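PDB 6MF4: cell cycle serine/threonine-protein kinase CDC5/MSD2 from Saccharomyces cerevisiae, which phosphorylates serine and threonine residues of proteins such as Scc1 and Net1 and acts in mitotic exit, its polo-box domain, present here, serving to recognise substrates. Local coordinates for residues A[102-107]-A[203-208]. Residues are numbered along the deposited sequence; the frame is centred on the assembly and turned at random.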
ATOM      1  N   TRP A 102      -7.857   0.715   8.814  1.00 14.72           N
ATOM      2  CA  TRP A 102      -6.874   1.713   9.231  1.00 15.40           C
ATOM      3  C   TRP A 102      -7.512   2.742  10.148  1.00 18.63           C
ATOM      4  O   TRP A 102      -8.727   2.936  10.135  1.00 17.88           O
ATOM      5  CB  TRP A 102      -6.237   2.393   8.012  1.00 18.49           C
ATOM      6  CG  TRP A 102      -7.182   3.202   7.189  1.00 19.52           C
ATOM      7  CD1 TRP A 102      -8.020   2.748   6.210  1.00 16.28           C
ATOM      8  CD2 TRP A 102      -7.384   4.618   7.266  1.00 16.88           C
ATOM      9  NE1 TRP A 102      -8.734   3.792   5.680  1.00 18.37           N
ATOM     10  CE2 TRP A 102      -8.361   4.952   6.308  1.00 19.75           C
ATOM     11  CE3 TRP A 102      -6.832   5.635   8.053  1.00 21.14           C
ATOM     12  CZ2 TRP A 102      -8.800   6.259   6.117  1.00 18.94           C
ATOM     13  CZ3 TRP A 102      -7.266   6.930   7.859  1.00 22.24           C
ATOM     14  CH2 TRP A 102      -8.242   7.231   6.899  1.00 24.42           C
ATOM     15  N   VAL A 103      -6.687   3.390  10.960  1.00 15.63           N
ATOM     16  CA  VAL A 103      -7.184   4.384  11.894  1.00 15.22           C
ATOM     17  C   VAL A 103      -6.101   5.424  12.156  1.00 15.50           C
ATOM     18  O   VAL A 103      -4.921   5.094  12.298  1.00 16.49           O
ATOM     19  CB  VAL A 103      -7.656   3.725  13.210  1.00 18.58           C
ATOM     20  CG1 VAL A 103      -6.488   3.105  13.970  1.00 21.15           C
ATOM     21  CG2 VAL A 103      -8.402   4.730  14.077  1.00 22.22           C
ATOM     22  N   ASP A 104      -6.524   6.685  12.196  1.00 14.75           N
ATOM     23  CA  ASP A 104      -5.614   7.823  12.251  1.00 15.65           C
ATOM     24  C   ASP A 104      -5.967   8.714  13.440  1.00 21.11           C
ATOM     25  O   ASP A 104      -6.561   9.782  13.286  1.00 21.29           O
ATOM     26  CB  ASP A 104      -5.681   8.605  10.933  1.00 18.55           C
ATOM     27  CG  ASP A 104      -4.571   9.625  10.794  1.00 22.77           C
ATOM     28  OD1 ASP A 104      -3.584   9.562  11.558  1.00 20.91           O
ATOM     29  OD2 ASP A 104      -4.683  10.489   9.900  1.00 22.20           O
ATOM     30  N   TYR A 105      -5.615   8.238  14.630  1.00 15.11           N
ATOM     31  CA  TYR A 105      -5.796   8.986  15.862  1.00 18.91           C
ATOM     32  C   TYR A 105      -4.600   9.895  16.110  1.00 18.86           C
ATOM     33  O   TYR A 105      -3.500   9.640  15.612  1.00 19.93           O
ATOM     34  CB  TYR A 105      -5.968   8.042  17.047  1.00 17.71           C
ATOM     35  CG  TYR A 105      -7.237   7.211  17.059  1.00 16.14           C
ATOM     36  CD1 TYR A 105      -8.466   7.756  16.701  1.00 19.13           C
ATOM     37  CD2 TYR A 105      -7.204   5.885  17.465  1.00 15.50           C
ATOM     38  CE1 TYR A 105      -9.625   6.989  16.738  1.00 19.03           C
ATOM     39  CE2 TYR A 105      -8.353   5.114  17.500  1.00 18.01           C
ATOM     40  CZ  TYR A 105      -9.558   5.669  17.139  1.00 16.56           C
ATOM     41  OH  TYR A 105     -10.696   4.891  17.183  1.00 18.70           O
ATOM     42  N   SER A 106      -4.820  10.943  16.900  1.00 19.20           N
ATOM     43  CA  SER A 106      -3.773  11.898  17.246  1.00 20.44           C
ATOM     44  C   SER A 106      -3.131  11.607  18.595  1.00 22.19           C
ATOM     45  O   SER A 106      -2.055  12.128  18.894  1.00 23.90           O
ATOM     46  CB  SER A 106      -4.343  13.315  17.279  1.00 27.44           C
ATOM     47  OG  SER A 106      -5.322  13.420  18.303  1.00 23.87           O
ATOM     48  N   ASN A 107      -3.795  10.791  19.410  1.00 19.03           N
ATOM     49  CA  ASN A 107      -3.439  10.677  20.823  1.00 25.34           C
ATOM     50  C   ASN A 107      -3.015   9.286  21.276  1.00 27.47           C
ATOM     51  O   ASN A 107      -3.053   8.992  22.468  1.00 27.30           O
ATOM     52  CB  ASN A 107      -4.620  11.134  21.683  1.00 24.82           C
ATOM     53  CG  ASN A 107      -5.834  10.232  21.540  1.00 26.95           C
ATOM     54  OD1 ASN A 107      -6.088   9.672  20.474  1.00 22.15           O
ATOM     55  ND2 ASN A 107      -6.589  10.083  22.626  1.00 25.85           N
ATOM     56  N   TYR A 203       1.386   6.855   3.691  1.00 17.19           N
ATOM     57  CA  TYR A 203      -0.020   7.102   3.410  1.00 19.00           C
ATOM     58  C   TYR A 203      -0.221   8.590   3.188  1.00 21.64           C
ATOM     59  O   TYR A 203       0.521   9.409   3.728  1.00 18.32           O
ATOM     60  CB  TYR A 203      -0.915   6.610   4.542  1.00 18.69           C
ATOM     61  CG  TYR A 203      -0.787   7.421   5.809  1.00 19.21           C
ATOM     62  CD1 TYR A 203      -1.546   8.569   6.004  1.00 23.85           C
ATOM     63  CD2 TYR A 203       0.093   7.040   6.810  1.00 18.90           C
ATOM     64  CE1 TYR A 203      -1.428   9.315   7.157  1.00 26.09           C
ATOM     65  CE2 TYR A 203       0.214   7.778   7.971  1.00 21.47           C
ATOM     66  CZ  TYR A 203      -0.549   8.914   8.137  1.00 24.99           C
ATOM     67  OH  TYR A 203      -0.430   9.656   9.291  1.00 30.81           O
ATOM     68  N   THR A 204      -1.217   8.929   2.382  1.00 18.58           N
ATOM     69  CA  THR A 204      -1.590  10.319   2.169  1.00 21.94           C
ATOM     70  C   THR A 204      -3.098  10.429   2.125  1.00 21.91           C
ATOM     71  O   THR A 204      -3.761   9.702   1.384  1.00 21.44           O
ATOM     72  CB  THR A 204      -1.006  10.887   0.870  1.00 21.74           C
ATOM     73  OG1 THR A 204       0.403  10.636   0.826  1.00 20.11           O
ATOM     74  CG2 THR A 204      -1.268  12.394   0.783  1.00 25.58           C
ATOM     75  N   ARG A 205      -3.627  11.342   2.928  1.00 20.97           N
ATOM     76  CA  ARG A 205      -5.052  11.610   2.956  1.00 24.81           C
ATOM     77  C   ARG A 205      -5.416  12.814   2.110  1.00 23.16           C
ATOM     78  O   ARG A 205      -4.901  13.910   2.323  1.00 25.61           O
ATOM     79  CB  ARG A 205      -5.514  11.843   4.387  1.00 27.55           C
ATOM     80  CG  ARG A 205      -5.645  10.571   5.180  1.00 28.56           C
ATOM     81  CD  ARG A 205      -6.976  10.509   5.906  1.00 44.28           C
ATOM     82  NE  ARG A 205      -6.796  10.782   7.321  1.00 40.76           N
ATOM     83  CZ  ARG A 205      -7.784  10.988   8.180  1.00 36.12           C
ATOM     84  NH1 ARG A 205      -9.050  10.970   7.772  1.00 34.34           N
ATOM     85  NH2 ARG A 205      -7.496  11.218   9.450  1.00 29.27           N
ATOM     86  N   TYR A 206      -6.300  12.585   1.146  1.00 25.20           N
ATOM     87  CA  TYR A 206      -6.895  13.647   0.347  1.00 23.64           C
ATOM     88  C   TYR A 206      -8.393  13.635   0.602  1.00 27.70           C
ATOM     89  O   TYR A 206      -8.931  12.649   1.105  1.00 25.82           O
ATOM     90  CB  TYR A 206      -6.623  13.451  -1.149  1.00 24.98           C
ATOM     91  CG  TYR A 206      -5.168  13.336  -1.552  1.00 29.34           C
ATOM     92  CD1 TYR A 206      -4.375  14.467  -1.690  1.00 32.35           C
ATOM     93  CD2 TYR A 206      -4.599  12.098  -1.833  1.00 26.53           C
ATOM     94  CE1 TYR A 206      -3.054  14.369  -2.076  1.00 32.86           C
ATOM     95  CE2 TYR A 206      -3.280  11.991  -2.220  1.00 24.88           C
ATOM     96  CZ  TYR A 206      -2.510  13.130  -2.339  1.00 29.84           C
ATOM     97  OH  TYR A 206      -1.193  13.031  -2.729  1.00 32.87           O
ATOM     98  N   LYS A 207      -9.075  14.715   0.241  1.00 31.10           N
ATOM     99  CA  LYS A 207     -10.525  14.748   0.356  1.00 24.67           C
ATOM    100  C   LYS A 207     -11.177  13.615  -0.452  1.00 21.58           C
ATOM    101  O   LYS A 207     -12.012  12.884   0.083  1.00 26.94           O
ATOM    102  CB  LYS A 207     -11.065  16.114  -0.085  1.00 29.16           C
ATOM    103  N   PRO A 208     -10.800  13.450  -1.735  1.00 23.16           N
ATOM    104  CA  PRO A 208     -11.457  12.400  -2.526  1.00 26.89           C
ATOM    105  C   PRO A 208     -11.012  10.969  -2.201  1.00 25.84           C
ATOM    106  O   PRO A 208     -11.784  10.037  -2.434  1.00 26.88           O
ATOM    107  CB  PRO A 208     -11.076  12.758  -3.967  1.00 28.95           C
ATOM    108  CG  PRO A 208      -9.822  13.531  -3.849  1.00 26.32           C
ATOM    109  CD  PRO A 208      -9.942  14.304  -2.574  1.00 27.43           C
TER
HETATM  110  O   HOH W   1      -8.734  10.858  11.581  1.00 25.53           O
HETATM  111  O   HOH W   2      -2.723  11.731   9.041  1.00 31.59           O
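With CG of Asp104 anti to the backbone N (chi1 -168°) and the Arg205 chain bent at chi2 and chi3, the two side chains come from opposite directions and join in a salt bridge, OD2 at the edge of the guanidinium. Arg205 NH2 gives Asp104 OD2 a hydrogen bond of 2.9 Å, close to the guanidinium plane but reaching the oxygen on its anti side; NE adds a weak one of 3.3 Å to the same OD2. Arginine suits the place because it offers two N-H groups to one oxygen and a long aliphatic stem besides: its CD packs 3.7 Å from Trp102 CH2, and the outer rim of the indole, at CZ3 and CH2, lies over one guanidinium face, the planes 73° apart. Water lengthens the polar network. One molecule links Asp104 O to Arg205 NH2; another donates to Asp104 OD2 and hydrogen-bonds to Tyr203 OH, the polar end that suits tyrosine to this place. Replacing Arg205 by an alanine is likely to leave Asp104 without its cationic mate and the Trp102 rim without its cover. The contact joins the two polo boxes, where strands 99-103 and 200-205 approach through side chains and bridging water. Nearby, Trp102 meets Phe212 of strand 209-214 edge-to-face and Tyr203 stacks on Phe111 of strand 111-115, while backbone bonds tie Arg205 to Thr48 and Ser49 in the chain preceding helix 56-82.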